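Local coordinates for protein acetyl xylan esterase (Paenibacillus sp. R4, PDB 6AGQ) that probably removes acetyl groups from acetylated xylan as a cold-active esterase of the alpha/beta-hydrolase superfamily, at residues A[42-47]-A[58-63]; A[69-74]-A[117-122]. All blocks are in the same frame, centred on the assembly; numbering follows the deposited sequence.

In the fold
Both contacts belong to one mixed beta-sheet and follow each other along the chain, interaction 1 closing before interaction 2 opens, with their centres about 10 Å apart. Interaction 1 pairs the outermost strand 43-46 with strand 55-63 in a beta hairpin at the surface. Strand 55-63 then runs beside strand 69-77, whose other edge meets strand 114-118 in interaction 2, a buried contact nearer the centre of the chain. Backbone contact between Y62 and I70 and between Y58 and Y74 ties the two together. The two contacts thus attach the surface hairpin, through strand 69-77, to the part of the alpha/beta-hydrolase sheet where strands 114-118, 86-92 and 179-184 run parallel.

Interaction 1: A[42-47]-A[58-63]; sequences AQVNLV and YDVVYD
L46 lies across the aromatic ring of Y58, with its CD1 methyl over one face. CD1 stands 3.9 Å from the ring centroid, a CH-pi contact displaced toward the rim on the side of Y58 CE1 and CZ. The first torsion of the leucine carries CG out beside the carbonyl carbon (chi1 -171°), and the second (chi2 67°) then turns CD1 over the ring. V44 meets the same tyrosine obliquely, though how closely is doubtful, while its CG2 methyl lies 3.8 Å from V60 CG2, the two valines side by side and pointing the same way. These four side chains share one face of the hairpin. On the other face Q43 and V61 run alongside each other: V61 CG1, set between its own backbone N and carbonyl carbon, rests 3.7 Å from Q43 CB and also touches the amide end.

Between these two layers the strands pair antiparallel. Q43 and V61 exchange two nearly straight bonds, Q43 N to V61 O at 2.9 Å and V61 N to Q43 O at 3.1 Å. N45 and D59 form the second hydrogen-bonded pair, in which N45 N to D59 O is the more bent, 133° at the hydrogen. The carboxylate of D59 turns elsewhere, to a salt bridge with R99. Helix 153-170 packs against the V44 and V60 face through F167, and strand 69-77 takes the far edge of strand 55-63, Y74 touching both Y58 and V60.

Interaction 2: A[69-74]-A[117-122]; sequences PIHGWY and AIDVRG
The carbonyl oxygen of H71 receives the backbone N-H of D119 at 3.0 Å between H71 O and D119 N, in a nearly straight bond (169° at the hydrogen). The D119 side chain folds over this link: its CG is anti to the carbonyl carbon (chi1 -72°), and OD2 comes to 3.7 Å from H71 CB. Both carboxylate oxygens are held by groups beyond the two segments, OD2 by the hydroxyl of T127 and OD1 by the backbone N of R99. T127 OG1 also bonds H71 N, and so bridges the two residues. The imidazole meets OD2 only obliquely, its ND1 4.4 Å from that oxygen.

Farther along, W73 and A117 form an antiparallel hydrogen-bonded pair, with W73 N to A117 O and A117 N to W73 O both 3.0 Å. This is where the antiparallel N-terminal strands of the alpha/beta-hydrolase sheet meet its parallel series, strand 114-118 lying between 69-77 and 86-92. G72 faces I118 as the intervening non-hydrogen-bonded pair, their CA atoms only 4.2 Å apart. Having no side chain, G72 brings its CA to 3.1 Å from A117 O. On the other side of H71, I70 turns its CG2 methyl against the chain as it leaves the strand, 3.6 Å from D119 O and 4.2 Å from I118 CB.

Interaction 1: A[42-47]-A[58-63]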
ATOM      1  N   ALA A  42      43.025 -23.401   2.303  1.00 35.13           N
ATOM      2  CA  ALA A  42      41.825 -24.111   2.755  1.00 35.20           C
ATOM      3  C   ALA A  42      41.959 -24.721   4.183  1.00 37.09           C
ATOM      4  O   ALA A  42      42.889 -25.449   4.463  1.00 35.08           O
ATOM      5  CB  ALA A  42      41.448 -25.192   1.758  1.00 33.55           C
ATOM      6  N   GLN A  43      41.044 -24.365   5.078  1.00 34.91           N
ATOM      7  CA  GLN A  43      40.891 -25.044   6.348  1.00 36.77           C
ATOM      8  C   GLN A  43      39.512 -25.707   6.296  1.00 38.05           C
ATOM      9  O   GLN A  43      38.515 -25.138   5.805  1.00 38.38           O
ATOM     10  CB  GLN A  43      40.992 -24.107   7.548  1.00 43.81           C
ATOM     11  CG  GLN A  43      42.284 -23.266   7.683  1.00 50.87           C
ATOM     12  CD  GLN A  43      42.142 -22.135   8.731  1.00 60.86           C
ATOM     13  OE1 GLN A  43      42.190 -20.943   8.393  1.00 59.00           O
ATOM     14  NE2 GLN A  43      41.934 -22.513  10.008  1.00 61.18           N
ATOM     15  N   VAL A  44      39.455 -26.932   6.767  1.00 33.04           N
ATOM     16  CA  VAL A  44      38.232 -27.659   6.831  1.00 34.02           C
ATOM     17  C   VAL A  44      38.045 -28.212   8.271  1.00 31.96           C
ATOM     18  O   VAL A  44      38.998 -28.556   8.935  1.00 34.31           O
ATOM     19  CB  VAL A  44      38.326 -28.696   5.732  1.00 36.60           C
ATOM     20  CG1 VAL A  44      37.203 -29.660   5.819  1.00 42.84           C
ATOM     21  CG2 VAL A  44      38.324 -28.008   4.365  1.00 39.64           C
ATOM     22  N   ASN A  45      36.823 -28.350   8.729  1.00 32.21           N
ATOM     23  CA  ASN A  45      36.543 -28.803  10.116  1.00 36.76           C
ATOM     24  C   ASN A  45      35.213 -29.599  10.132  1.00 36.38           C
ATOM     25  O   ASN A  45      34.177 -29.041   9.815  1.00 33.85           O
ATOM     26  CB  ASN A  45      36.442 -27.518  10.963  1.00 41.46           C
ATOM     27  CG  ASN A  45      35.832 -27.719  12.314  1.00 48.88           C
ATOM     28  OD1 ASN A  45      35.816 -28.817  12.856  1.00 57.55           O
ATOM     29  ND2 ASN A  45      35.345 -26.629  12.893  1.00 53.12           N
ATOM     30  N   LEU A  46      35.240 -30.877  10.476  1.00 34.62           N
ATOM     31  CA  LEU A  46      34.034 -31.711  10.471  1.00 36.38           C
ATOM     32  C   LEU A  46      33.066 -31.229  11.545  1.00 36.19           C
ATOM     33  O   LEU A  46      33.475 -30.937  12.669  1.00 40.24           O
ATOM     34  CB  LEU A  46      34.383 -33.157  10.721  1.00 37.46           C
ATOM     35  CG  LEU A  46      33.358 -34.262  10.569  1.00 40.17           C
ATOM     36  CD1 LEU A  46      32.946 -34.417   9.115  1.00 39.65           C
ATOM     37  CD2 LEU A  46      34.004 -35.584  11.025  1.00 43.92           C
ATOM     38  N   VAL A  47      31.796 -31.087  11.176  1.00 34.38           N
ATOM     39  CA  VAL A  47      30.754 -30.789  12.132  1.00 37.93           C
ATOM     40  C   VAL A  47      30.375 -32.097  12.819  1.00 36.28           C
ATOM     41  O   VAL A  47      29.914 -33.045  12.143  1.00 39.41           O
ATOM     42  CB  VAL A  47      29.510 -30.141  11.478  1.00 37.40           C
ATOM     43  CG1 VAL A  47      28.374 -30.077  12.508  1.00 38.55           C
ATOM     44  CG2 VAL A  47      29.864 -28.738  10.978  1.00 37.72           C
ATOM     45  N   TYR A  58      31.269 -30.262   6.492  1.00 22.51           N
ATOM     46  CA  TYR A  58      32.437 -29.500   6.849  1.00 20.16           C
ATOM     47  C   TYR A  58      32.181 -28.036   6.829  1.00 22.34           C
ATOM     48  O   TYR A  58      31.595 -27.510   5.909  1.00 24.61           O
ATOM     49  CB  TYR A  58      33.568 -29.799   5.886  1.00 25.66           C
ATOM     50  CG  TYR A  58      33.986 -31.261   5.898  1.00 26.24           C
ATOM     51  CD1 TYR A  58      34.975 -31.710   6.761  1.00 26.70           C
ATOM     52  CD2 TYR A  58      33.339 -32.177   5.088  1.00 28.03           C
ATOM     53  CE1 TYR A  58      35.361 -33.061   6.769  1.00 30.74           C
ATOM     54  CE2 TYR A  58      33.681 -33.521   5.090  1.00 29.87           C
ATOM     55  CZ  TYR A  58      34.690 -33.964   5.941  1.00 31.22           C
ATOM     56  OH  TYR A  58      34.986 -35.300   5.942  1.00 37.02           O
ATOM     57  N   ASP A  59      32.650 -27.380   7.873  1.00 22.97           N
ATOM     58  CA  ASP A  59      32.771 -26.003   7.962  1.00 27.24           C
ATOM     59  C   ASP A  59      34.090 -25.659   7.241  1.00 29.14           C
ATOM     60  O   ASP A  59      35.120 -26.273   7.473  1.00 28.62           O
ATOM     61  CB  ASP A  59      32.849 -25.626   9.461  1.00 31.07           C
ATOM     62  CG  ASP A  59      32.563 -24.175   9.695  1.00 34.95           C
ATOM     63  OD1 ASP A  59      32.337 -23.490   8.677  1.00 31.45           O
ATOM     64  OD2 ASP A  59      32.567 -23.709  10.869  1.00 38.38           O
ATOM     65  N   VAL A  60      34.047 -24.683   6.342  1.00 27.68           N
ATOM     66  CA  VAL A  60      35.123 -24.495   5.368  1.00 27.88           C
ATOM     67  C   VAL A  60      35.460 -23.000   5.315  1.00 30.34           C
ATOM     68  O   VAL A  60      34.533 -22.160   5.370  1.00 28.21           O
ATOM     69  CB  VAL A  60      34.625 -25.089   4.041  1.00 29.58           C
ATOM     70  CG1 VAL A  60      35.248 -24.446   2.842  1.00 32.33           C
ATOM     71  CG2 VAL A  60      34.796 -26.607   4.070  1.00 30.59           C
ATOM     72  N   VAL A  61      36.763 -22.679   5.266  1.00 30.67           N
ATOM     73  CA  VAL A  61      37.275 -21.323   4.992  1.00 30.10           C
ATOM     74  C   VAL A  61      38.426 -21.429   3.987  1.00 33.17           C
ATOM     75  O   VAL A  61      39.270 -22.353   4.082  1.00 33.58           O
ATOM     76  CB  VAL A  61      37.611 -20.525   6.282  1.00 34.43           C
ATOM     77  CG1 VAL A  61      38.648 -21.212   7.157  1.00 37.38           C
ATOM     78  CG2 VAL A  61      38.058 -19.113   5.938  1.00 34.04           C
ATOM     79  N   TYR A  62      38.370 -20.602   2.940  1.00 27.67           N
ATOM     80  CA  TYR A  62      39.514 -20.399   2.074  1.00 30.06           C
ATOM     81  C   TYR A  62      39.770 -18.918   1.856  1.00 25.78           C
ATOM     82  O   TYR A  62      38.886 -18.114   1.972  1.00 30.06           O
ATOM     83  CB  TYR A  62      39.402 -21.196   0.739  1.00 26.94           C
ATOM     84  CG  TYR A  62      38.247 -20.797  -0.156  1.00 29.74           C
ATOM     85  CD1 TYR A  62      36.992 -21.406  -0.042  1.00 29.71           C
ATOM     86  CD2 TYR A  62      38.403 -19.808  -1.121  1.00 31.55           C
ATOM     87  CE1 TYR A  62      35.931 -20.994  -0.826  1.00 30.56           C
ATOM     88  CE2 TYR A  62      37.359 -19.403  -1.911  1.00 32.92           C
ATOM     89  CZ  TYR A  62      36.123 -20.019  -1.792  1.00 33.40           C
ATOM     90  OH  TYR A  62      35.069 -19.584  -2.599  1.00 34.48           O
ATOM     91  N   ASP A  63      40.976 -18.560   1.494  1.00 25.32           N
ATOM     92  CA  ASP A  63      41.302 -17.126   1.202  1.00 26.31           C
ATOM     93  C   ASP A  63      40.835 -16.707  -0.210  1.00 26.39           C
ATOM     94  O   ASP A  63      41.033 -17.439  -1.199  1.00 25.68           O
ATOM     95  CB  ASP A  63      42.809 -16.874   1.263  1.00 28.65           C
ATOM     96  CG  ASP A  63      43.372 -16.870   2.697  1.00 31.68           C
ATOM     97  OD1 ASP A  63      42.619 -17.025   3.687  1.00 32.20           O
ATOM     98  OD2 ASP A  63      44.607 -16.694   2.800  1.00 39.68           O
TER

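Interaction 2: A[69-74]-A[117-122]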
ATOM      1  N   PRO A  69      38.829 -14.102   4.232  1.00 31.72           N
ATOM      2  CA  PRO A  69      38.460 -15.486   4.508  1.00 33.56           C
ATOM      3  C   PRO A  69      37.034 -15.788   4.067  1.00 32.67           C
ATOM      4  O   PRO A  69      36.101 -15.266   4.663  1.00 32.46           O
ATOM      5  CB  PRO A  69      38.582 -15.609   6.060  1.00 32.04           C
ATOM      6  CG  PRO A  69      38.458 -14.220   6.565  1.00 35.15           C
ATOM      7  CD  PRO A  69      38.902 -13.287   5.462  1.00 34.98           C
ATOM      8  N   ILE A  70      36.873 -16.614   3.036  1.00 27.14           N
ATOM      9  CA  ILE A  70      35.540 -16.938   2.531  1.00 26.75           C
ATOM     10  C   ILE A  70      35.045 -18.159   3.267  1.00 27.05           C
ATOM     11  O   ILE A  70      35.678 -19.181   3.210  1.00 25.77           O
ATOM     12  CB  ILE A  70      35.557 -17.265   1.029  1.00 26.77           C
ATOM     13  CG1 ILE A  70      36.381 -16.226   0.198  1.00 28.17           C
ATOM     14  CG2 ILE A  70      34.152 -17.487   0.534  1.00 26.27           C
ATOM     15  CD1 ILE A  70      36.092 -14.748   0.472  1.00 32.21           C
ATOM     16  N   HIS A  71      33.925 -18.056   3.963  1.00 28.88           N
ATOM     17  CA  HIS A  71      33.324 -19.210   4.641  1.00 29.43           C
ATOM     18  C   HIS A  71      32.308 -19.999   3.823  1.00 28.54           C
ATOM     19  O   HIS A  71      31.616 -19.494   2.929  1.00 31.81           O
ATOM     20  CB  HIS A  71      32.684 -18.787   5.947  1.00 32.81           C
ATOM     21  CG  HIS A  71      33.646 -18.152   6.876  1.00 34.29           C
ATOM     22  ND1 HIS A  71      34.047 -16.841   6.727  1.00 39.86           N
ATOM     23  CD2 HIS A  71      34.363 -18.656   7.904  1.00 35.64           C
ATOM     24  CE1 HIS A  71      34.934 -16.549   7.658  1.00 38.70           C
ATOM     25  NE2 HIS A  71      35.158 -17.635   8.370  1.00 33.89           N
ATOM     26  N   GLY A  72      32.244 -21.271   4.102  1.00 27.67           N
ATOM     27  CA  GLY A  72      31.287 -22.123   3.450  1.00 26.53           C
ATOM     28  C   GLY A  72      30.962 -23.400   4.195  1.00 25.40           C
ATOM     29  O   GLY A  72      31.406 -23.647   5.361  1.00 22.98           O
ATOM     30  N   TRP A  73      30.135 -24.188   3.517  1.00 22.85           N
ATOM     31  CA  TRP A  73      29.740 -25.479   3.985  1.00 21.98           C
ATOM     32  C   TRP A  73      30.022 -26.417   2.833  1.00 21.26           C
ATOM     33  O   TRP A  73      29.583 -26.152   1.756  1.00 18.58           O
ATOM     34  CB  TRP A  73      28.249 -25.566   4.322  1.00 21.15           C
ATOM     35  CG  TRP A  73      27.699 -24.768   5.448  1.00 22.36           C
ATOM     36  CD1 TRP A  73      26.725 -23.863   5.361  1.00 20.42           C
ATOM     37  CD2 TRP A  73      28.017 -24.897   6.845  1.00 22.30           C
ATOM     38  NE1 TRP A  73      26.406 -23.385   6.604  1.00 25.94           N
ATOM     39  CE2 TRP A  73      27.202 -23.986   7.537  1.00 24.95           C
ATOM     40  CE3 TRP A  73      28.923 -25.667   7.562  1.00 22.77           C
ATOM     41  CZ2 TRP A  73      27.269 -23.799   8.958  1.00 25.84           C
ATOM     42  CZ3 TRP A  73      28.977 -25.517   8.978  1.00 24.85           C
ATOM     43  CH2 TRP A  73      28.153 -24.572   9.644  1.00 24.45           C
ATOM     44  N   TYR A  74      30.699 -27.524   3.113  1.00 23.54           N
ATOM     45  CA  TYR A  74      31.026 -28.556   2.139  1.00 24.87           C
ATOM     46  C   TYR A  74      30.407 -29.837   2.687  1.00 24.38           C
ATOM     47  O   TYR A  74      30.587 -30.156   3.840  1.00 24.99           O
ATOM     48  CB  TYR A  74      32.544 -28.726   2.015  1.00 24.97           C
ATOM     49  CG  TYR A  74      32.980 -29.866   1.104  1.00 24.39           C
ATOM     50  CD1 TYR A  74      32.690 -29.822  -0.265  1.00 24.52           C
ATOM     51  CD2 TYR A  74      33.738 -30.908   1.573  1.00 28.43           C
ATOM     52  CE1 TYR A  74      33.065 -30.813  -1.130  1.00 25.51           C
ATOM     53  CE2 TYR A  74      34.147 -31.944   0.704  1.00 28.92           C
ATOM     54  CZ  TYR A  74      33.793 -31.887  -0.644  1.00 27.77           C
ATOM     55  OH  TYR A  74      34.163 -32.871  -1.529  1.00 27.48           O
ATOM     56  N   ALA A 117      28.455 -24.671  -0.576  1.00 21.50           N
ATOM     57  CA  ALA A 117      27.868 -23.362  -0.563  1.00 22.88           C
ATOM     58  C   ALA A 117      28.781 -22.347   0.101  1.00 24.31           C
ATOM     59  O   ALA A 117      29.259 -22.597   1.171  1.00 29.23           O
ATOM     60  CB  ALA A 117      26.551 -23.418   0.192  1.00 23.99           C
ATOM     61  N   ILE A 118      28.917 -21.165  -0.467  1.00 24.78           N
ATOM     62  CA  ILE A 118      29.794 -20.120   0.060  1.00 27.87           C
ATOM     63  C   ILE A 118      29.082 -18.783   0.343  1.00 25.87           C
ATOM     64  O   ILE A 118      28.084 -18.479  -0.263  1.00 25.58           O
ATOM     65  CB  ILE A 118      30.956 -19.821  -0.949  1.00 32.35           C
ATOM     66  CG1 ILE A 118      30.424 -19.300  -2.283  1.00 31.08           C
ATOM     67  CG2 ILE A 118      31.805 -21.081  -1.194  1.00 33.96           C
ATOM     68  CD1 ILE A 118      31.527 -18.842  -3.200  1.00 34.95           C
ATOM     69  N   ASP A 119      29.579 -18.039   1.315  1.00 27.55           N
ATOM     70  CA  ASP A 119      29.267 -16.621   1.501  1.00 27.64           C
ATOM     71  C   ASP A 119      29.842 -15.729   0.366  1.00 30.56           C
ATOM     72  O   ASP A 119      30.945 -15.929  -0.068  1.00 33.13           O
ATOM     73  CB  ASP A 119      29.914 -16.120   2.743  1.00 28.58           C
ATOM     74  CG  ASP A 119      29.267 -16.622   4.079  1.00 31.03           C
ATOM     75  OD1 ASP A 119      28.092 -17.108   4.129  1.00 30.29           O
ATOM     76  OD2 ASP A 119      29.986 -16.441   5.101  1.00 30.63           O
ATOM     77  N   VAL A 120      29.104 -14.677   0.005  1.00 35.12           N
ATOM     78  CA  VAL A 120      29.525 -13.607  -0.878  1.00 32.12           C
ATOM     79  C   VAL A 120      30.001 -12.536   0.092  1.00 33.92           C
ATOM     80  O   VAL A 120      29.320 -12.219   1.055  1.00 35.92           O
ATOM     81  CB  VAL A 120      28.357 -13.044  -1.736  1.00 33.13           C
ATOM     82  CG1 VAL A 120      28.809 -11.836  -2.564  1.00 34.07           C
ATOM     83  CG2 VAL A 120      27.769 -14.112  -2.628  1.00 30.41           C
ATOM     84  N   ARG A 121      31.199 -12.038  -0.156  1.00 30.48           N
ATOM     85  CA  ARG A 121      31.927 -11.203   0.750  1.00 29.88           C
ATOM     86  C   ARG A 121      31.209  -9.925   1.277  1.00 26.73           C
ATOM     87  O   ARG A 121      30.614  -9.154   0.537  1.00 24.69           O
ATOM     88  CB  ARG A 121      33.265 -10.860   0.112  1.00 32.45           C
ATOM     89  CG  ARG A 121      33.117 -10.140  -1.210  1.00 34.30           C
ATOM     90  CD  ARG A 121      34.359  -9.380  -1.522  1.00 33.56           C
ATOM     91  NE  ARG A 121      35.462 -10.324  -1.620  1.00 35.26           N
ATOM     92  CZ  ARG A 121      36.733 -10.011  -1.413  1.00 34.50           C
ATOM     93  NH1 ARG A 121      37.658 -10.947  -1.580  1.00 29.02           N
ATOM     94  NH2 ARG A 121      37.063  -8.750  -1.068  1.00 37.18           N
ATOM     95  N   GLY A 122      31.143  -9.772   2.593  1.00 22.68           N
ATOM     96  CA  GLY A 122      30.493  -8.604   3.128  1.00 20.76           C
ATOM     97  C   GLY A 122      29.000  -8.692   3.250  1.00 20.55           C
ATOM     98  O   GLY A 122      28.418  -7.770   3.757  1.00 19.93           O
TER